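Local coordinates for Non-sulfated chondroitin lyase E66 (Autographa californica nucleopolyhedrovirus, PDB 3VSN), which cleaves non-sulfated chondroitin as a lyase of the baculovirus envelope, is essential for oral infectivity and may digest the chondroitin sulfate barrier of the host midgut's peritrophic matrix, at residues A[264-268]-A[269-273]; A[292-295]-A[296-299]; A[460-463]-A[464-468]; A[611-614]-A[615-618]. One frame throughout, in Å; residues are numbered along the deposited sequence.

All four contacts are local, each made within one unbroken run of eight to ten residues, and no two of them touch. Contact 2 is the buried one, its centre about 4 Å from that of the chain, whereas the centres of the partly buried contacts 1, 3 and 4 lie about 25, 32 and 35 Å from it. Contact 1 finishes a helix of the alpha-helical part and is mainly aromatic; contact 4 starts a helix after a strand, using aliphatic groups and a proline carbonyl. Contacts 2 and 3 are turns in loops, the first lined by valines and a methionine, the second relying on a serine hydroxyl. Contacts 1 and 3 stand on opposite sides of the chain's centre.

Contact 1: residues A[264-268]-A[269-273]; sequences YYTYY and FGDEV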
loop_
_atom_site.group_PDB
_atom_site.type_symbol
_atom_site.label_atom_id
_atom_site.label_comp_id
_atom_site.label_asym_id
_atom_site.label_seq_id
_atom_site.Cartn_x
_atom_site.Cartn_y
_atom_site.Cartn_z
ATOM N N TYR A 264 -11.113 -6.838 17.153
ATOM C CA TYR A 264 -11.560 -7.898 18.064
ATOM C C TYR A 264 -10.635 -8.021 19.274
ATOM O O TYR A 264 -11.101 -8.034 20.415
ATOM C CB TYR A 264 -11.669 -9.241 17.334
ATOM C CG TYR A 264 -12.742 -9.265 16.273
ATOM C CD1 TYR A 264 -14.034 -9.693 16.571
ATOM C CD2 TYR A 264 -12.469 -8.848 14.968
ATOM C CE1 TYR A 264 -15.023 -9.713 15.600
ATOM C CE2 TYR A 264 -13.453 -8.862 13.991
ATOM C CZ TYR A 264 -14.727 -9.293 14.313
ATOM O OH TYR A 264 -15.705 -9.308 13.345
ATOM N N TYR A 265 -9.330 -8.098 19.019
ATOM C CA TYR A 265 -8.337 -8.203 20.091
ATOM C C TYR A 265 -8.317 -6.984 21.009
ATOM O O TYR A 265 -8.136 -7.116 22.224
ATOM C CB TYR A 265 -6.944 -8.487 19.524
ATOM C CG TYR A 265 -6.825 -9.866 18.919
ATOM C CD1 TYR A 265 -6.955 -11.010 19.709
ATOM C CD2 TYR A 265 -6.592 -10.031 17.554
ATOM C CE1 TYR A 265 -6.857 -12.278 19.156
ATOM C CE2 TYR A 265 -6.488 -11.294 16.992
ATOM C CZ TYR A 265 -6.621 -12.412 17.799
ATOM O OH TYR A 265 -6.521 -13.667 17.244
ATOM N N THR A 266 -8.516 -5.804 20.424
ATOM C CA THR A 266 -8.640 -4.570 21.195
ATOM C C THR A 266 -9.893 -4.608 22.080
ATOM O O THR A 266 -9.846 -4.190 23.242
ATOM C CB THR A 266 -8.610 -3.328 20.277
ATOM O OG1 THR A 266 -7.324 -3.243 19.651
ATOM C CG2 THR A 266 -8.855 -2.043 21.066
ATOM N N TYR A 267 -10.996 -5.126 21.541
ATOM C CA TYR A 267 -12.211 -5.307 22.333
ATOM C C TYR A 267 -11.992 -6.327 23.452
ATOM O O TYR A 267 -12.315 -6.057 24.611
ATOM C CB TYR A 267 -13.411 -5.727 21.469
ATOM C CG TYR A 267 -14.679 -5.859 22.289
ATOM C CD1 TYR A 267 -14.938 -7.014 23.031
ATOM C CD2 TYR A 267 -15.600 -4.817 22.357
ATOM C CE1 TYR A 267 -16.078 -7.128 23.808
ATOM C CE2 TYR A 267 -16.748 -4.927 23.129
ATOM C CZ TYR A 267 -16.980 -6.086 23.850
ATOM O OH TYR A 267 -18.114 -6.208 24.615
ATOM N N TYR A 268 -11.451 -7.490 23.090
ATOM C CA TYR A 268 -11.205 -8.591 24.023
ATOM C C TYR A 268 -10.256 -8.227 25.166
ATOM O O TYR A 268 -10.561 -8.476 26.338
ATOM C CB TYR A 268 -10.579 -9.784 23.296
ATOM C CG TYR A 268 -11.467 -10.628 22.403
ATOM C CD1 TYR A 268 -12.814 -10.853 22.698
ATOM C CD2 TYR A 268 -10.927 -11.261 21.285
ATOM C CE1 TYR A 268 -13.602 -11.655 21.879
ATOM C CE2 TYR A 268 -11.703 -12.059 20.462
ATOM C CZ TYR A 268 -13.037 -12.254 20.761
ATOM O OH TYR A 268 -13.790 -13.059 19.936
ATOM N N PHE A 269 -9.100 -7.660 24.818
ATOM C CA PHE A 269 -7.987 -7.560 25.763
ATOM C C PHE A 269 -7.481 -6.140 26.053
ATOM O O PHE A 269 -6.512 -5.966 26.793
ATOM C CB PHE A 269 -6.841 -8.495 25.341
ATOM C CG PHE A 269 -7.281 -9.914 25.077
ATOM C CD1 PHE A 269 -7.898 -10.666 26.078
ATOM C CD2 PHE A 269 -7.082 -10.500 23.831
ATOM C CE1 PHE A 269 -8.311 -11.967 25.837
ATOM C CE2 PHE A 269 -7.489 -11.804 23.586
ATOM C CZ PHE A 269 -8.106 -12.538 24.591
ATOM N N GLY A 270 -8.141 -5.136 25.481
ATOM C CA GLY A 270 -7.892 -3.741 25.853
ATOM C C GLY A 270 -7.045 -2.938 24.885
ATOM O O GLY A 270 -6.441 -3.485 23.958
ATOM N N ASP A 271 -6.985 -1.632 25.134
ATOM C CA ASP A 271 -6.313 -0.673 24.258
ATOM C C ASP A 271 -4.783 -0.731 24.287
ATOM O O ASP A 271 -4.131 0.025 23.567
ATOM C CB ASP A 271 -6.767 0.757 24.598
ATOM C CG ASP A 271 -8.246 0.984 24.344
ATOM O OD1 ASP A 271 -8.760 0.534 23.298
ATOM O OD2 ASP A 271 -8.899 1.627 25.195
ATOM N N GLU A 272 -4.213 -1.614 25.107
ATOM C CA GLU A 272 -2.759 -1.683 25.257
ATOM C C GLU A 272 -2.095 -2.796 24.444
ATOM O O GLU A 272 -0.881 -2.772 24.237
ATOM C CB GLU A 272 -2.367 -1.785 26.737
ATOM C CG GLU A 272 -1.938 -0.464 27.363
ATOM C CD GLU A 272 -3.065 0.546 27.456
ATOM O OE1 GLU A 272 -2.824 1.735 27.145
ATOM O OE2 GLU A 272 -4.192 0.157 27.841
ATOM N N VAL A 273 -2.885 -3.760 23.970
ATOM C CA VAL A 273 -2.320 -4.943 23.289
ATOM C C VAL A 273 -1.763 -4.731 21.870
ATOM O O VAL A 273 -0.909 -5.493 21.419
ATOM C CB VAL A 273 -3.282 -6.161 23.312
ATOM C CG1 VAL A 273 -3.575 -6.584 24.748
ATOM C CG2 VAL A 273 -4.572 -5.875 22.554
HETATM O O HOH W 1 -5.072 -2.615 21.604
HETATM O O HOH W 2 -10.800 -1.441 23.938
#
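One face of the Phe269 ring is covered by CB of Tyr268, which sits 3.6 Å from the ring centroid and only 10° off the normal, a CH-pi contact. The Tyr268 ring itself meets Phe269 obliquely, with planes at 49°. Phe269 in turn presents CE2 to the edge of the Tyr265 ring, 4.0 Å from Tyr265 CD1 and in that ring's plane; these two side chains run side by side, one helical turn apart. In Phe269, CG lies beside the backbone N (chi1 -51°), which sets the ring alongside Tyr265 and over CB of Tyr268. The phenol ends of Tyr265 and Tyr268 bond to the carbonyls of Met193 and Val197 in helix 189-205. Phe269 N donates to Tyr265 O at 2.8 Å, and Gly270 N to Thr266 O at 3.0 Å, the latter from above the carbonyl plane. One water donates to both Thr266 O and Asp271 OD1; another joins Thr266 OG1 to Gly270 O, which accepts from it. Gly270 leaves helical geometry at positive phi, a backbone conformation suited to glycine, and it opens a type I turn to Val273. The arrangement is a glycine-terminated helix C-terminus, packed within the helical domain of this alpha/alpha-toroid lyase.

Contact 2: residues A[292-295]-A[296-299]; sequences VVVP and GVMS
Met298 folds back over Val293 and can be traced atom by atom. CB lies 3.6 Å from Pro295 O, the carbonyl that also receives the methionine's own amide. CG comes next, 3.7 Å from Val294 O and close to Val293 CG1. SD then rests against Val293, 3.7 Å from its CG1 and somewhat farther from its CB. CE, the tip, stays about 4.4 Å from Val293 CB at its nearest, and the side chain also touches Thr303. The bends at chi2 (-67°) and chi3 (-83°) keep the thioether curled beside the valine, and the two side chains cross at about a right angle. Val293 CG1 is shared: Val297 CG2 also touches it, at 3.7 Å. The same CG2 lies 3.8 Å from Val294 CG1, and the position of each methyl between its backbone N and carbonyl carbon brings this pair together. The backbone closes with Met298 N donating to Pro295 O at 3.0 Å, well above the carbonyl plane, and a weak bond from Val297 N to Val294 O. A water donates to Pro295 O and Ser299 O, so that Pro295 O takes two donors. The chemistry is thus a 3-10 turn with Val294 and Val297 against Val340 of strand 335-340, Val293 and Met298 against loops, and its Pro295 carbonyl satisfied by an amide and a water, just ahead of the transition-state stabilizer Arg300.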
loop_
_atom_site.group_PDB
_atom_site.type_symbol
_atom_site.label_atom_id
_atom_site.label_comp_id
_atom_site.label_asym_id
_atom_site.label_seq_id
_atom_site.Cartn_x
_atom_site.Cartn_y
_atom_site.Cartn_z
ATOM N N VAL A 292 -6.755 3.112 -3.379
ATOM C CA VAL A 292 -5.549 3.298 -4.186
ATOM C C VAL A 292 -4.311 3.334 -3.283
ATOM O O VAL A 292 -4.291 4.032 -2.260
ATOM C CB VAL A 292 -5.640 4.559 -5.081
ATOM C CG1 VAL A 292 -4.421 4.681 -5.987
ATOM C CG2 VAL A 292 -6.905 4.509 -5.933
ATOM N N VAL A 293 -3.302 2.548 -3.662
ATOM C CA VAL A 293 -2.066 2.406 -2.898
ATOM C C VAL A 293 -0.887 2.347 -3.865
ATOM O O VAL A 293 -0.941 1.642 -4.876
ATOM C CB VAL A 293 -2.050 1.112 -2.045
ATOM C CG1 VAL A 293 -0.832 1.083 -1.131
ATOM C CG2 VAL A 293 -3.317 0.976 -1.212
ATOM N N VAL A 294 0.174 3.084 -3.548
ATOM C CA VAL A 294 1.398 3.085 -4.359
ATOM C C VAL A 294 1.894 1.646 -4.580
ATOM O O VAL A 294 1.995 0.873 -3.627
ATOM C CB VAL A 294 2.492 4.010 -3.747
ATOM C CG1 VAL A 294 3.089 3.427 -2.471
ATOM C CG2 VAL A 294 3.583 4.321 -4.770
ATOM N N PRO A 295 2.161 1.272 -5.847
ATOM C CA PRO A 295 2.483 -0.132 -6.147
ATOM C C PRO A 295 3.716 -0.685 -5.437
ATOM O O PRO A 295 3.746 -1.874 -5.127
ATOM C CB PRO A 295 2.698 -0.132 -7.666
ATOM C CG PRO A 295 1.904 1.031 -8.160
ATOM C CD PRO A 295 1.993 2.073 -7.076
ATOM N N GLY A 296 4.707 0.163 -5.170
ATOM C CA GLY A 296 5.961 -0.266 -4.535
ATOM C C GLY A 296 5.846 -0.932 -3.168
ATOM O O GLY A 296 6.773 -1.619 -2.738
ATOM N N VAL A 297 4.723 -0.734 -2.479
ATOM C CA VAL A 297 4.509 -1.359 -1.162
ATOM C C VAL A 297 3.509 -2.524 -1.219
ATOM O O VAL A 297 3.161 -3.110 -0.190
ATOM C CB VAL A 297 4.076 -0.335 -0.078
ATOM C CG1 VAL A 297 5.109 0.783 0.058
ATOM C CG2 VAL A 297 2.697 0.235 -0.374
ATOM N N MET A 298 3.063 -2.860 -2.426
ATOM C CA MET A 298 2.022 -3.875 -2.613
ATOM C C MET A 298 2.570 -5.178 -3.208
ATOM O O MET A 298 3.783 -5.385 -3.238
ATOM C CB MET A 298 0.868 -3.303 -3.445
ATOM C CG MET A 298 0.133 -2.153 -2.762
ATOM S SD MET A 298 -0.778 -2.645 -1.278
ATOM C CE MET A 298 -2.299 -3.254 -2.002
ATOM N N SER A 299 1.681 -6.058 -3.665
ATOM C CA SER A 299 2.091 -7.414 -4.054
ATOM C C SER A 299 2.923 -7.477 -5.341
ATOM O O SER A 299 2.927 -6.540 -6.145
ATOM C CB SER A 299 0.883 -8.359 -4.116
ATOM O OG SER A 299 -0.180 -7.787 -4.847
HETATM O O HOH W 3 2.632 -3.845 -6.673
#

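Contact 3: residues A[460-463]-A[464-468]; sequences IGVE and PNSLN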
loop_
_atom_site.group_PDB
_atom_site.type_symbol
_atom_site.label_atom_id
_atom_site.label_comp_id
_atom_site.label_asym_id
_atom_site.label_seq_id
_atom_site.Cartn_x
_atom_site.Cartn_y
_atom_site.Cartn_z
ATOM N N ILE A 460 20.478 10.646 -15.726
ATOM C CA ILE A 460 19.999 9.314 -16.082
ATOM C C ILE A 460 21.119 8.605 -16.843
ATOM O O ILE A 460 21.636 9.131 -17.837
ATOM C CB ILE A 460 18.744 9.357 -16.983
ATOM C CG1 ILE A 460 17.571 10.049 -16.272
ATOM C CG2 ILE A 460 18.346 7.954 -17.427
ATOM C CD1 ILE A 460 16.427 10.395 -17.205
ATOM N N GLY A 461 21.490 7.423 -16.366
ATOM C CA GLY A 461 22.536 6.644 -17.012
ATOM C C GLY A 461 22.247 5.160 -17.035
ATOM O O GLY A 461 21.476 4.663 -16.217
ATOM N N VAL A 462 22.851 4.465 -17.995
ATOM C CA VAL A 462 22.876 2.999 -18.013
ATOM C C VAL A 462 24.289 2.561 -18.374
ATOM O O VAL A 462 25.115 3.393 -18.758
ATOM C CB VAL A 462 21.870 2.372 -19.016
ATOM C CG1 VAL A 462 20.425 2.626 -18.593
ATOM C CG2 VAL A 462 22.126 2.854 -20.440
ATOM N N GLU A 463 24.565 1.264 -18.252
ATOM C CA GLU A 463 25.845 0.703 -18.688
ATOM C C GLU A 463 26.177 1.223 -20.092
ATOM O O GLU A 463 25.342 1.136 -20.990
ATOM C CB GLU A 463 25.786 -0.831 -18.681
ATOM C CG GLU A 463 27.104 -1.535 -18.989
ATOM C CD GLU A 463 28.140 -1.374 -17.888
ATOM O OE1 GLU A 463 27.764 -1.283 -16.699
ATOM O OE2 GLU A 463 29.342 -1.343 -18.211
ATOM N N PRO A 464 27.382 1.795 -20.281
ATOM C CA PRO A 464 27.749 2.259 -21.622
ATOM C C PRO A 464 27.645 1.151 -22.673
ATOM O O PRO A 464 27.948 -0.008 -22.378
ATOM C CB PRO A 464 29.206 2.697 -21.448
ATOM C CG PRO A 464 29.284 3.127 -20.019
ATOM C CD PRO A 464 28.397 2.168 -19.274
ATOM N N ASN A 465 27.186 1.519 -23.872
ATOM C CA ASN A 465 27.148 0.624 -25.045
ATOM C C ASN A 465 26.209 -0.577 -24.929
ATOM O O ASN A 465 26.400 -1.589 -25.609
ATOM C CB ASN A 465 28.568 0.179 -25.431
ATOM C CG ASN A 465 29.493 1.352 -25.668
ATOM O OD1 ASN A 465 29.146 2.291 -26.389
ATOM N ND2 ASN A 465 30.666 1.320 -25.044
ATOM N N SER A 466 25.174 -0.440 -24.103
ATOM C CA SER A 466 24.306 -1.559 -23.736
ATOM C C SER A 466 22.923 -1.545 -24.390
ATOM O O SER A 466 22.168 -2.512 -24.256
ATOM C CB SER A 466 24.125 -1.584 -22.219
ATOM O OG SER A 466 23.463 -0.405 -21.786
ATOM N N LEU A 467 22.583 -0.461 -25.082
ATOM C CA LEU A 467 21.207 -0.290 -25.564
ATOM C C LEU A 467 20.967 -0.644 -27.034
ATOM O O LEU A 467 19.858 -0.453 -27.535
ATOM C CB LEU A 467 20.695 1.126 -25.266
ATOM C CG LEU A 467 20.601 1.521 -23.789
ATOM C CD1 LEU A 467 20.150 2.968 -23.662
ATOM C CD2 LEU A 467 19.677 0.588 -23.016
ATOM N N ASN A 468 21.988 -1.168 -27.716
ATOM C CA ASN A 468 21.855 -1.556 -29.127
ATOM C C ASN A 468 21.267 -0.412 -29.970
ATOM O O ASN A 468 20.293 -0.595 -30.707
ATOM C CB ASN A 468 21.012 -2.839 -29.251
ATOM C CG ASN A 468 21.032 -3.432 -30.652
ATOM O OD1 ASN A 468 21.997 -3.272 -31.397
ATOM N ND2 ASN A 468 19.957 -4.118 -31.015
HETATM O O HOH W 4 30.229 -0.797 -20.924
#
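Ser466 OG donates to Glu463 O at 2.6 Å, the short bond at the centre of this turn. The hydroxyl approaches with a C=O...OG angle of 140° and is tilted from the carbonyl plane. Its chi1 of 63° places OG between the backbone N and the carbonyl carbon, where it is turned back toward the start of the turn. Ser466 N also points at Glu463 O, but at 3.5 Å that bond is weak, so the hydroxyl is probably the stronger of the two links. A second bond, with Asn438 ND2, holds the same hydroxyl from outside the turn.

Around this lies an apolar contact: Val462 CG2 meets Leu467 CD1 at 3.8 Å, with the side chains crossing at about a right angle, and it is equally distant from Ser466 OG. On the solvent side, Glu463 bends at chi2 so that its CD runs beside Pro464, 3.8 Å from the proline CD. A water donates to Glu463 OE2 and, at 2.8 Å, to Pro464 O, joining the carboxylate to the turn's backbone. Residues Glu463 to Ser466 form a type II beta turn, with Asn465 at positive phi (65°) in the third position, as that turn type requires.

The turn follows strand 452-461 of the seven-stranded antiparallel sheet and leads toward strand 472-480 of another sheet. Helix 542-546 flanks it: Val462 and Asn465 touch Tyr546, whose hydroxyl is bonded to Leu467 N, while Leu467 packs on Phe542 and Met545.

Contact 4: residues A[611-614]-A[615-618]; sequences TIPF and SVIM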
loop_
_atom_site.group_PDB
_atom_site.type_symbol
_atom_site.label_atom_id
_atom_site.label_comp_id
_atom_site.label_asym_id
_atom_site.label_seq_id
_atom_site.Cartn_x
_atom_site.Cartn_y
_atom_site.Cartn_z
ATOM N N THR A 611 22.739 16.579 11.635
ATOM C CA THR A 611 23.109 17.986 11.770
ATOM C C THR A 611 23.030 18.682 10.411
ATOM O O THR A 611 23.238 18.047 9.374
ATOM C CB THR A 611 24.521 18.167 12.368
ATOM O OG1 THR A 611 25.486 17.525 11.527
ATOM C CG2 THR A 611 24.602 17.585 13.782
ATOM N N ILE A 612 22.698 19.973 10.427
ATOM C CA ILE A 612 22.641 20.807 9.219
ATOM C C ILE A 612 23.450 22.088 9.453
ATOM O O ILE A 612 23.221 22.788 10.441
ATOM C CB ILE A 612 21.179 21.142 8.809
ATOM C CG1 ILE A 612 21.137 21.924 7.486
ATOM C CG2 ILE A 612 20.441 21.901 9.913
ATOM C CD1 ILE A 612 19.741 22.087 6.911
ATOM N N PRO A 613 24.415 22.389 8.560
ATOM C CA PRO A 613 25.222 23.600 8.734
ATOM C C PRO A 613 24.436 24.882 8.464
ATOM O O PRO A 613 23.523 24.882 7.626
ATOM C CB PRO A 613 26.334 23.439 7.685
ATOM C CG PRO A 613 26.331 21.990 7.318
ATOM C CD PRO A 613 24.892 21.581 7.425
ATOM N N PHE A 614 24.796 25.959 9.168
ATOM C CA PHE A 614 24.212 27.279 8.921
ATOM C C PHE A 614 24.333 27.645 7.443
ATOM O O PHE A 614 23.410 28.226 6.867
ATOM C CB PHE A 614 24.903 28.380 9.743
ATOM C CG PHE A 614 24.653 28.308 11.228
ATOM C CD1 PHE A 614 23.361 28.312 11.746
ATOM C CD2 PHE A 614 25.724 28.291 12.117
ATOM C CE1 PHE A 614 23.146 28.259 13.120
ATOM C CE2 PHE A 614 25.515 28.239 13.491
ATOM C CZ PHE A 614 24.224 28.222 13.992
ATOM N N SER A 615 25.471 27.298 6.840
ATOM C CA SER A 615 25.767 27.680 5.453
ATOM C C SER A 615 24.867 26.988 4.425
ATOM O O SER A 615 24.575 27.560 3.369
ATOM C CB SER A 615 27.247 27.446 5.120
ATOM O OG SER A 615 27.595 26.075 5.220
ATOM N N VAL A 616 24.431 25.768 4.734
ATOM C CA VAL A 616 23.506 25.038 3.863
ATOM C C VAL A 616 22.148 25.742 3.854
ATOM O O VAL A 616 21.538 25.927 2.797
ATOM C CB VAL A 616 23.373 23.551 4.274
ATOM C CG1 VAL A 616 22.196 22.883 3.569
ATOM C CG2 VAL A 616 24.664 22.804 3.966
ATOM N N ILE A 617 21.692 26.145 5.037
ATOM C CA ILE A 617 20.448 26.896 5.172
ATOM C C ILE A 617 20.542 28.225 4.413
ATOM O O ILE A 617 19.639 28.566 3.638
ATOM C CB ILE A 617 20.094 27.131 6.663
ATOM C CG1 ILE A 617 19.900 25.783 7.374
ATOM C CG2 ILE A 617 18.842 27.988 6.795
ATOM C CD1 ILE A 617 19.904 25.856 8.889
ATOM N N MET A 618 21.640 28.952 4.626
ATOM C CA MET A 618 21.868 30.246 3.971
ATOM C C MET A 618 21.910 30.115 2.445
ATOM O O MET A 618 21.269 30.895 1.738
ATOM C CB MET A 618 23.151 30.910 4.502
ATOM C CG MET A 618 23.496 32.265 3.879
ATOM S SD MET A 618 24.298 32.199 2.255
ATOM C CE MET A 618 25.803 31.300 2.640
#
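Phe614, Ile617 and Pro613 carry much of this contact, where strand 611-613 gives way to helix 614-623. Phe614 takes part mainly through its backbone: its O receives Met618 N at 2.9 Å, with an N-H...O angle of 163° and the donor in the carbonyl plane, the first helical bond here that is not weak. A chi1 of -69° sets its CG anti to the carbonyl carbon, and the ring meets Phe643 edge-to-face. Ile617 CG1 lies 3.7 Å from Ile612 CD1, the side chains crossing at about a right angle, and the extended chain of Ile612 delivers that tip. Both isoleucines also pack on Phe603 and Phe643 of neighbouring strands. Pro613 holds the N-cap position. Its ring is laid against Val616, CD to CG2 at 3.7 Å, and its CB is near Ser615 OG at 3.8 Å. Pro613 O accepts Val616 N at 3.2 Å and Ile617 N at 3.4 Å, both weak bonds, so one carbonyl is spread over two amides of the first turn. Val616 CG1 brushes Ile612 CG1 at 4.2 Å. The chemistry implied is a helix start in which the cap residue contributes its carbonyl and apolar ring but no side-chain acceptor, while aliphatic side chains of strand and helix meet across the bend.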